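Local coordinates for UDP-D-quinovosamine 4-dehydrogenase (Vibrio fischeri, PDB 3NKL), which probably acts as an oxidoreductase and lyase on a UDP-linked sugar, the chain here being only the Rossmann-like, CoA-binding-type domain of a longer membrane protein, at residues K115-I119 and D120-G124; K82-I85 and E86-K90; P74-S77 and Q78-K82; L17-A20 and N21-Q25. All blocks are in the same frame, centred on the assembly; numbering follows the deposited sequence.

Overall arrangement
The domain is a Rossmann-like alpha/beta sandwich, and the four local contacts sample helices on its two flanks. Interactions 2 and 3 share helix 78-89: 74-82 starts it with a serine N-cap, 82-90 finishes it, they meet at Lys82, and their centres lie about 11 Å apart. Interaction 1, the short C-terminal helix 119-123, leans on that helix, its centre about 9 Å from that of interaction 2. Interaction 4, on helix 14-25 after the glycine-rich turn, lies across the chain's centre from the others, its centre about 21 Å from that of interaction 3. Both 3 and 4 touch the second subunit, and a glycerol, probably from the crystallisation liquor, lies about 5 Å from the Ala76 side chain of interaction 3.

Interaction 1: residues K115-I119 and D120-G124; sequences KEVSI and DDLLG
Ser118 OG accepts the backbone N-H of Asp121 at 3.0 Å, with an N-H...O angle of 156°. The serine hydroxyl sits between its own backbone N and carbonyl carbon (chi1 66°), which turns it toward the first turn of the helix. Two backbone bonds follow: Leu122 N gives to Ser118 O at 2.8 Å and Leu123 N to Ile119 O at 2.9 Å. A water joins the polar groups from another direction, accepting from Ser118 N and donating to Asp121 OD1 at 2.7 Å, and so ties the aspartate carboxylate to the chain just ahead of the helix.

The hydroxyl bond makes Ser118 the N-cap of helix 119-123, closing its start as the chain leaves edge strand 115-116. At the other end Gly124 departs from helical geometry with positive phi.

The apolar contacts divide between two sides. Val117 CG2 meets Leu122 CD1 at 3.8 Å, the two side chains crossing at about a right angle, and Val117 also packs on Ile85 of helix 78-89 and Val95 of strand 94-97. On the more exposed side, Ile119 runs obliquely across Leu123: its CG1 points opposite the backbone N (chi1 -173°) and carries CD1 to 3.6 Å from Leu123 CD1. The other methyl pair, Ile119 CD1 and Leu122 CD2, is looser at 4.1 Å.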
loop_
_atom_site.group_PDB
_atom_site.type_symbol
_atom_site.label_atom_id
_atom_site.label_comp_id
_atom_site.label_asym_id
_atom_site.label_seq_id
_atom_site.Cartn_x
_atom_site.Cartn_y
_atom_site.Cartn_z
ATOM N N LYS B 115 -4.970 14.964 8.780
ATOM C CA LYS B 115 -4.986 16.367 8.387
ATOM C C LYS B 115 -6.036 16.620 7.311
ATOM O O LYS B 115 -6.200 15.808 6.401
ATOM C CB LYS B 115 -3.608 16.703 7.816
ATOM C CG LYS B 115 -3.432 18.145 7.374
ATOM C CD LYS B 115 -1.945 18.346 7.090
ATOM C CE LYS B 115 -1.722 18.938 5.736
ATOM N NZ LYS B 115 -1.942 20.401 5.815
ATOM N N GLU B 116 -6.730 17.750 7.396
ATOM C CA GLU B 116 -7.684 18.126 6.341
ATOM C C GLU B 116 -6.910 18.367 5.038
ATOM O O GLU B 116 -5.865 19.011 5.062
ATOM C CB GLU B 116 -8.495 19.363 6.772
ATOM C CG GLU B 116 -9.231 19.152 8.101
ATOM C CD GLU B 116 -10.018 20.365 8.612
ATOM O OE1 GLU B 116 -10.868 20.158 9.510
ATOM O OE2 GLU B 116 -9.788 21.507 8.147
ATOM N N VAL B 117 -7.378 17.831 3.907
ATOM C CA VAL B 117 -6.670 18.084 2.646
ATOM C C VAL B 117 -6.721 19.575 2.288
ATOM O O VAL B 117 -7.630 20.285 2.720
ATOM C CB VAL B 117 -7.180 17.229 1.467
ATOM C CG1 VAL B 117 -7.031 15.742 1.808
ATOM C CG2 VAL B 117 -8.605 17.592 1.116
ATOM N N SER B 118 -5.753 20.072 1.519
ATOM C CA SER B 118 -5.798 21.507 1.179
ATOM C C SER B 118 -7.022 21.824 0.329
ATOM O O SER B 118 -7.510 20.970 -0.420
ATOM C CB SER B 118 -4.521 21.974 0.468
ATOM O OG SER B 118 -4.381 21.361 -0.805
ATOM N N ILE B 119 -7.520 23.053 0.461
ATOM C CA ILE B 119 -8.599 23.542 -0.382
ATOM C C ILE B 119 -8.170 23.552 -1.855
ATOM O O ILE B 119 -8.988 23.325 -2.744
ATOM C CB ILE B 119 -9.014 24.959 0.020
ATOM C CG1 ILE B 119 -10.251 25.385 -0.758
ATOM C CG2 ILE B 119 -7.861 25.947 -0.203
ATOM C CD1 ILE B 119 -11.517 24.812 -0.198
ATOM N N ASP B 120 -6.890 23.824 -2.106
ATOM C CA ASP B 120 -6.348 23.739 -3.456
ATOM C C ASP B 120 -6.555 22.339 -4.028
ATOM O O ASP B 120 -7.039 22.186 -5.150
ATOM C CB ASP B 120 -4.857 24.075 -3.469
ATOM C CG ASP B 120 -4.595 25.567 -3.356
ATOM O OD1 ASP B 120 -5.500 26.367 -3.683
ATOM O OD2 ASP B 120 -3.475 25.937 -2.946
ATOM N N ASP B 121 -6.187 21.320 -3.254
ATOM C CA ASP B 121 -6.334 19.937 -3.704
ATOM C C ASP B 121 -7.807 19.560 -3.772
ATOM O O ASP B 121 -8.239 18.883 -4.705
ATOM C CB ASP B 121 -5.613 18.975 -2.770
ATOM C CG ASP B 121 -4.109 18.950 -3.015
ATOM O OD1 ASP B 121 -3.382 18.239 -2.286
ATOM O OD2 ASP B 121 -3.664 19.645 -3.950
ATOM N N LEU B 122 -8.575 19.984 -2.770
ATOM C CA LEU B 122 -9.999 19.668 -2.728
ATOM C C LEU B 122 -10.712 20.144 -3.986
ATOM O O LEU B 122 -11.598 19.466 -4.514
ATOM C CB LEU B 122 -10.649 20.379 -1.530
ATOM C CG LEU B 122 -12.025 19.889 -1.070
ATOM C CD1 LEU B 122 -11.939 18.446 -0.505
ATOM C CD2 LEU B 122 -12.537 20.847 -0.012
ATOM N N LEU B 123 -10.369 21.350 -4.430
ATOM C CA LEU B 123 -11.127 22.008 -5.484
ATOM C C LEU B 123 -10.442 21.885 -6.848
ATOM O O LEU B 123 -11.020 22.225 -7.874
ATOM C CB LEU B 123 -11.382 23.496 -5.140
ATOM C CG LEU B 123 -12.165 23.763 -3.839
ATOM C CD1 LEU B 123 -12.439 25.248 -3.672
ATOM C CD2 LEU B 123 -13.477 22.989 -3.803
ATOM N N GLY B 124 -9.212 21.390 -6.853
ATOM C CA GLY B 124 -8.475 21.257 -8.093
ATOM C C GLY B 124 -8.246 22.642 -8.654
ATOM O O GLY B 124 -8.679 22.951 -9.766
HETATM O O HOH W 1 -3.749 18.021 0.340
#

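Interaction 2: residues K82-I85 and E86-K90; sequences KVII and ESLAK
Glu86 lies against the carbonyl of Lys82, one turn earlier in the helix. Its N-H gives a nearly straight bond to Lys82 O (2.9 Å, 168°), and its CG comes to 3.2 Å from the same oxygen. With CG opposite the carbonyl carbon (chi1 -64°), the side chain then runs back along the helix, leaving OE2 4.3 Å from Lys82 CB, an approach to the aliphatic base of the lysine.

Ile85 contributes chiefly through its backbone: its O receives the N-H of Ala89 at 2.9 Å and a weak, strongly bent second bond from Leu88 N.

Ile84 O has two stronger donors, Leu88 N and the hydroxyl of Ser87, whose OG reaches it at 2.7 Å. This use of a helix carbonyl by a serine three residues on satisfies the hydroxyl within the helix. Ile84 and Leu88 run alongside each other in the same direction, with Ile84 CG2 4.0 Å from Leu88 CD1.

This is the later part of helix 78-89 in the crossover between parallel strands 68-71 and 94-97. Ile84, Ile85 and Leu88 rest on Leu71, Leu88 also reaches Val69, and Lys82, Ile85 and Ala89 meet helix 119-123.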
loop_
_atom_site.group_PDB
_atom_site.type_symbol
_atom_site.label_atom_id
_atom_site.label_comp_id
_atom_site.label_asym_id
_atom_site.label_seq_id
_atom_site.Cartn_x
_atom_site.Cartn_y
_atom_site.Cartn_z
ATOM N N LYS B 82 -4.686 13.265 -6.068
ATOM C CA LYS B 82 -5.590 14.383 -6.402
ATOM C C LYS B 82 -6.827 13.908 -7.149
ATOM O O LYS B 82 -7.940 14.417 -6.929
ATOM C CB LYS B 82 -4.854 15.477 -7.186
ATOM C CG LYS B 82 -3.886 16.281 -6.306
ATOM C CD LYS B 82 -2.955 17.181 -7.146
ATOM C CE LYS B 82 -1.805 17.728 -6.307
ATOM N NZ LYS B 82 -0.724 18.369 -7.128
ATOM N N VAL B 83 -6.653 12.918 -8.016
ATOM C CA VAL B 83 -7.799 12.290 -8.672
ATOM C C VAL B 83 -8.778 11.783 -7.617
ATOM O O VAL B 83 -9.988 12.048 -7.670
ATOM C CB VAL B 83 -7.355 11.112 -9.552
ATOM C CG1 VAL B 83 -8.548 10.250 -9.917
ATOM C CG2 VAL B 83 -6.639 11.628 -10.794
ATOM N N ILE B 84 -8.241 11.057 -6.642
ATOM C CA ILE B 84 -9.045 10.535 -5.543
ATOM C C ILE B 84 -9.730 11.663 -4.751
ATOM O O ILE B 84 -10.936 11.614 -4.476
ATOM C CB ILE B 84 -8.179 9.666 -4.616
ATOM C CG1 ILE B 84 -7.789 8.355 -5.341
ATOM C CG2 ILE B 84 -8.908 9.403 -3.277
ATOM C CD1 ILE B 84 -6.792 7.515 -4.556
ATOM N N ILE B 85 -8.966 12.689 -4.410
ATOM C CA ILE B 85 -9.494 13.761 -3.561
ATOM C C ILE B 85 -10.615 14.485 -4.282
ATOM O O ILE B 85 -11.659 14.770 -3.695
ATOM C CB ILE B 85 -8.407 14.787 -3.173
ATOM C CG1 ILE B 85 -7.433 14.183 -2.146
ATOM C CG2 ILE B 85 -9.046 16.053 -2.587
ATOM C CD1 ILE B 85 -6.072 14.929 -2.059
ATOM N N GLU B 86 -10.419 14.776 -5.558
ATOM C CA GLU B 86 -11.459 15.482 -6.303
ATOM C C GLU B 86 -12.723 14.639 -6.466
ATOM O O GLU B 86 -13.839 15.168 -6.412
ATOM C CB GLU B 86 -10.921 15.971 -7.658
ATOM C CG GLU B 86 -9.802 17.005 -7.476
ATOM C CD GLU B 86 -9.331 17.643 -8.780
ATOM O OE1 GLU B 86 -10.177 18.060 -9.605
ATOM O OE2 GLU B 86 -8.103 17.742 -8.969
ATOM N N SER B 87 -12.552 13.334 -6.644
ATOM C CA SER B 87 -13.689 12.418 -6.727
ATOM C C SER B 87 -14.522 12.468 -5.443
ATOM O O SER B 87 -15.748 12.410 -5.484
ATOM C CB SER B 87 -13.225 10.983 -7.041
ATOM O OG SER B 87 -12.802 10.263 -5.878
ATOM N N LEU B 88 -13.858 12.607 -4.302
ATOM C CA LEU B 88 -14.566 12.705 -3.023
ATOM C C LEU B 88 -15.183 14.084 -2.783
ATOM O O LEU B 88 -16.287 14.209 -2.225
ATOM C CB LEU B 88 -13.614 12.349 -1.864
ATOM C CG LEU B 88 -13.062 10.920 -1.961
ATOM C CD1 LEU B 88 -11.885 10.744 -1.009
ATOM C CD2 LEU B 88 -14.187 9.920 -1.598
ATOM N N ALA B 89 -14.465 15.126 -3.177
ATOM C CA ALA B 89 -14.984 16.479 -3.007
ATOM C C ALA B 89 -16.362 16.613 -3.592
ATOM O O ALA B 89 -17.231 17.272 -3.008
ATOM C CB ALA B 89 -14.059 17.494 -3.649
ATOM N N LYS B 90 -16.548 16.052 -4.788
ATOM C CA LYS B 90 -17.791 16.201 -5.508
ATOM C C LYS B 90 -18.917 15.352 -4.919
ATOM O O LYS B 90 -20.037 15.379 -5.421
ATOM C CB LYS B 90 -17.601 15.861 -6.992
ATOM C CG LYS B 90 -16.583 16.762 -7.678
ATOM C CD LYS B 90 -16.175 16.214 -9.065
ATOM C CE LYS B 90 -15.188 17.142 -9.761
ATOM N NZ LYS B 90 -14.561 16.470 -10.944
#

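Interaction 3: residues P74-S77 and Q78-K82; sequences PSAS and QVQKK
Ser77 holds the first turn of helix 78-89 with both of its oxygens. Its carbonyl O accepts from Lys81 N at 2.8 Å, and its hydroxyl OG accepts from Gln80 N at 3.1 Å with an N-H...O angle of 157°. The hydroxyl bond is a serine N-cap at the start of the helix that links strands 68-71 and 94-97 in a Rossmann-like beta-alpha-beta crossover. The hydroxyl is put there by a chi1 of 64°, which sets OG between the backbone N and carbonyl carbon of its own residue and so facing the amide of Gln80.

Just before the cap, a water lies 2.8 Å from Ala76 O; in the Gln78 conformer modelled here, Gln78 OE1 is also near this water, at 3.3 Å.

Side chains farther out have partners beyond this turn. Lys81 runs extended to hydrogen-bond through NZ to Thr97 OG1, on strand 94-97. The loop and first helical turn also face the second subunit: Ser75 OG bonds Lys41 of the second subunit, Pro74 packs on Ser14 of that subunit, and Gln80 OE1 makes a weak bond to its Lys40.

Packing within the turn itself is light. The methyl of Ala76 points toward the helix, with CB 4.3 Å from Gln80 CG and 4.4 Å from Lys81 CB. The serine hydroxyl is more snugly placed, because the CB of the residue whose amide it caps is also close: Gln80 CB stands 3.2 Å from Ser77 OG.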
loop_
_atom_site.group_PDB
_atom_site.type_symbol
_atom_site.label_atom_id
_atom_site.label_comp_id
_atom_site.label_asym_id
_atom_site.label_seq_id
_atom_site.Cartn_x
_atom_site.Cartn_y
_atom_site.Cartn_z
ATOM N N PRO B 74 -0.754 6.382 1.162
ATOM C CA PRO B 74 0.562 7.036 1.103
ATOM C C PRO B 74 1.374 6.580 -0.132
ATOM O O PRO B 74 2.303 7.274 -0.552
ATOM C CB PRO B 74 1.243 6.584 2.407
ATOM C CG PRO B 74 0.527 5.319 2.812
ATOM C CD PRO B 74 -0.927 5.586 2.392
ATOM N N SER B 75 1.010 5.459 -0.748
ATOM C CA SER B 75 1.800 5.026 -1.914
ATOM C C SER B 75 1.245 5.548 -3.237
ATOM O O SER B 75 1.761 5.225 -4.297
ATOM C CB SER B 75 1.956 3.499 -1.972
ATOM O OG SER B 75 0.720 2.881 -2.289
ATOM N N ALA B 76 0.177 6.332 -3.182
ATOM C CA ALA B 76 -0.381 6.892 -4.402
ATOM C C ALA B 76 0.502 8.056 -4.840
ATOM O O ALA B 76 0.971 8.829 -4.004
ATOM C CB ALA B 76 -1.841 7.382 -4.131
ATOM N N SER B 77 0.716 8.185 -6.146
ATOM C CA SER B 77 1.410 9.336 -6.700
ATOM C C SER B 77 0.598 10.580 -6.389
ATOM O O SER B 77 -0.601 10.489 -6.083
ATOM C CB SER B 77 1.547 9.193 -8.216
ATOM O OG SER B 77 0.253 9.198 -8.799
ATOM N N GLN B 78 1.216 11.753 -6.432
ATOM C CA GLN B 78 0.434 12.956 -6.133
ATOM C C GLN B 78 -0.657 13.117 -7.185
ATOM O O GLN B 78 -1.783 13.463 -6.862
ATOM C CB GLN B 78 1.317 14.201 -6.037
ATOM C CG GLN B 78 2.113 14.265 -4.742
ATOM C CD GLN B 78 1.243 14.596 -3.537
ATOM O OE1 GLN B 78 0.912 13.725 -2.725
ATOM N NE2 GLN B 78 0.862 15.864 -3.423
ATOM N N VAL B 79 -0.345 12.823 -8.443
ATOM C CA VAL B 79 -1.388 12.898 -9.474
ATOM C C VAL B 79 -2.602 12.045 -9.124
ATOM O O VAL B 79 -3.759 12.492 -9.207
ATOM C CB VAL B 79 -0.877 12.451 -10.843
ATOM C CG1 VAL B 79 -2.057 12.260 -11.780
ATOM C CG2 VAL B 79 0.088 13.481 -11.402
ATOM N N GLN B 80 -2.340 10.806 -8.720
ATOM C CA GLN B 80 -3.412 9.873 -8.387
ATOM C C GLN B 80 -4.153 10.279 -7.106
ATOM O O GLN B 80 -5.368 10.104 -6.995
ATOM C CB GLN B 80 -2.842 8.460 -8.245
ATOM C CG GLN B 80 -3.870 7.409 -7.867
ATOM C CD GLN B 80 -5.065 7.356 -8.822
ATOM O OE1 GLN B 80 -6.209 7.168 -8.392
ATOM N NE2 GLN B 80 -4.805 7.516 -10.115
ATOM N N LYS B 81 -3.425 10.807 -6.131
ATOM C CA LYS B 81 -4.076 11.226 -4.893
ATOM C C LYS B 81 -5.055 12.368 -5.162
ATOM O O LYS B 81 -6.140 12.425 -4.568
ATOM C CB LYS B 81 -3.052 11.638 -3.832
ATOM C CG LYS B 81 -3.710 11.733 -2.411
ATOM C CD LYS B 81 -2.676 12.201 -1.361
ATOM C CE LYS B 81 -3.225 12.012 0.073
ATOM N NZ LYS B 81 -2.320 12.545 1.114
ATOM N N LYS B 82 -4.686 13.265 -6.068
ATOM C CA LYS B 82 -5.590 14.383 -6.402
ATOM C C LYS B 82 -6.827 13.908 -7.149
ATOM O O LYS B 82 -7.940 14.417 -6.929
ATOM C CB LYS B 82 -4.854 15.477 -7.186
ATOM C CG LYS B 82 -3.886 16.281 -6.306
ATOM C CD LYS B 82 -2.955 17.181 -7.146
ATOM C CE LYS B 82 -1.805 17.728 -6.307
ATOM N NZ LYS B 82 -0.724 18.369 -7.128
HETATM O O HOH W 2 2.595 11.009 -3.392
#

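Interaction 4: residues L17-A20 and N21-Q25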
loop_
_atom_site.group_PDB
_atom_site.type_symbol
_atom_site.label_atom_id
_atom_site.label_comp_id
_atom_site.label_asym_id
_atom_site.label_seq_id
_atom_site.Cartn_x
_atom_site.Cartn_y
_atom_site.Cartn_z
ATOM N N LEU B 17 -5.275 -0.501 6.943
ATOM C CA LEU B 17 -5.560 -1.490 7.964
ATOM C C LEU B 17 -5.083 -1.003 9.319
ATOM O O LEU B 17 -5.785 -1.152 10.313
ATOM C CB LEU B 17 -4.902 -2.828 7.623
ATOM C CG LEU B 17 -5.139 -3.906 8.679
ATOM C CD1 LEU B 17 -6.635 -4.084 8.889
ATOM C CD2 LEU B 17 -4.485 -5.224 8.280
ATOM N N GLN B 18 -3.879 -0.442 9.372
ATOM C CA GLN B 18 -3.380 0.093 10.634
ATOM C C GLN B 18 -4.228 1.262 11.097
ATOM O O GLN B 18 -4.554 1.375 12.281
ATOM C CB GLN B 18 -1.926 0.538 10.503
ATOM C CG GLN B 18 -0.962 -0.577 10.229
ATOM C CD GLN B 18 0.439 -0.042 10.119
ATOM O OE1 GLN B 18 1.038 0.334 11.125
ATOM N NE2 GLN B 18 0.952 0.054 8.895
ATOM N N LEU B 19 -4.603 2.135 10.166
ATOM C CA LEU B 19 -5.499 3.229 10.543
ATOM C C LEU B 19 -6.786 2.696 11.136
ATOM O O LEU B 19 -7.254 3.179 12.177
ATOM C CB LEU B 19 -5.809 4.127 9.349
ATOM C CG LEU B 19 -6.749 5.311 9.604
ATOM C CD1 LEU B 19 -6.126 6.305 10.562
ATOM C CD2 LEU B 19 -7.068 5.991 8.264
ATOM N N ALA B 20 -7.383 1.708 10.488
ATOM C CA ALA B 20 -8.666 1.212 10.972
ATOM C C ALA B 20 -8.536 0.710 12.416
ATOM O O ALA B 20 -9.464 0.841 13.199
ATOM C CB ALA B 20 -9.227 0.132 10.055
ATOM N N ASN B 21 -7.378 0.153 12.773
ATOM C CA ASN B 21 -7.137 -0.256 14.170
ATOM C C ASN B 21 -6.941 0.925 15.104
ATOM O O ASN B 21 -7.446 0.929 16.223
ATOM C CB ASN B 21 -5.913 -1.165 14.276
ATOM C CG ASN B 21 -6.159 -2.536 13.711
ATOM O OD1 ASN B 21 -5.219 -3.284 13.446
ATOM N ND2 ASN B 21 -7.425 -2.879 13.524
HETATM N N MSE B 22 -6.164 1.903 14.654
HETATM C CA MSE B 22 -6.029 3.169 15.353
HETATM C C MSE B 22 -7.439 3.621 15.723
HETATM O O MSE B 22 -7.768 3.788 16.901
HETATM C CB MSE B 22 -5.398 4.206 14.423
HETATM C CG MSE B 22 -4.499 5.234 15.092
HETATM SE SE MSE B 22 -2.708 4.510 15.200
HETATM C CE MSE B 22 -2.461 4.096 13.312
ATOM N N LEU B 23 -8.277 3.789 14.703
ATOM C CA LEU B 23 -9.656 4.300 14.885
ATOM C C LEU B 23 -10.558 3.394 15.725
ATOM O O LEU B 23 -11.241 3.856 16.646
ATOM C CB LEU B 23 -10.329 4.495 13.525
ATOM C CG LEU B 23 -9.568 5.327 12.491
ATOM C CD1 LEU B 23 -10.431 5.562 11.279
ATOM C CD2 LEU B 23 -9.113 6.661 13.074
ATOM N N ARG B 24 -10.606 2.114 15.363
ATOM C CA ARG B 24 -11.583 1.198 15.944
ATOM C C ARG B 24 -11.385 1.043 17.436
ATOM O O ARG B 24 -12.347 0.845 18.178
ATOM C CB ARG B 24 -11.531 -0.169 15.270
ATOM C CG ARG B 24 -12.832 -0.572 14.619
ATOM C CD ARG B 24 -12.935 -2.073 14.561
ATOM N NE ARG B 24 -11.708 -2.643 14.026
ATOM C CZ ARG B 24 -11.392 -2.617 12.740
ATOM N NH1 ARG B 24 -10.257 -3.153 12.318
ATOM N NH2 ARG B 24 -12.220 -2.051 11.877
ATOM N N GLN B 25 -10.138 1.137 17.875
ATOM C CA GLN B 25 -9.828 1.099 19.295
ATOM C C GLN B 25 -10.226 2.430 19.917
ATOM O O GLN B 25 -10.513 2.509 21.110
ATOM C CB GLN B 25 -8.332 0.852 19.523
ATOM C CG GLN B 25 -7.459 2.103 19.376
ATOM C CD GLN B 25 -5.978 1.816 19.568
ATOM O OE1 GLN B 25 -5.603 0.809 20.165
ATOM N NE2 GLN B 25 -5.131 2.705 19.063
#
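Leu17 O takes the N-H of Asn21 at 3.2 Å, and the carboxamide of Asn21 lies near the same carbonyl, its CG 3.7 Å from Leu17 O. That amide also bonds weakly to Gln47, on which Leu17 packs. Gln18 O receives Met22 N in an almost straight bond (2.9 Å, 174°). The residue at 22 is selenomethionine, and in the conformer modelled here its CE lies 3.6 Å from Gln18 O. Gln18 NE2 itself bonds Ser14 O, and both Leu17 and Gln18 pack on Val105 of the second subunit.

This helix, 14-25, follows strand 5-10 and the glycine-rich turn at Gly11, Gly13 and Gly16. The sequence resembles the GxGxxG pattern of Rossmann folds, and the helix leads on to strand 29-35 in a beta-alpha-beta unit.

Leu19 carries the apolar part. Beyond the bond from Leu23 N to its carbonyl, its CD1 reaches Leu23 CD2 at 3.9 Å, the two chains passing at a slant and both packing on Ile9. CG of Leu23 is opposite its own carbonyl carbon (chi1 -52°), and the branch thereby reaches back one turn to Leu19. Ala20 O accepts Arg24 N at 2.8 Å and also sits over one face of the Arg24 guanidinium, 4.0 Å above its plane. The arginine chain, bent at chi3, curls back far enough for NH1 to come within 4.1 Å of Ala20 CB.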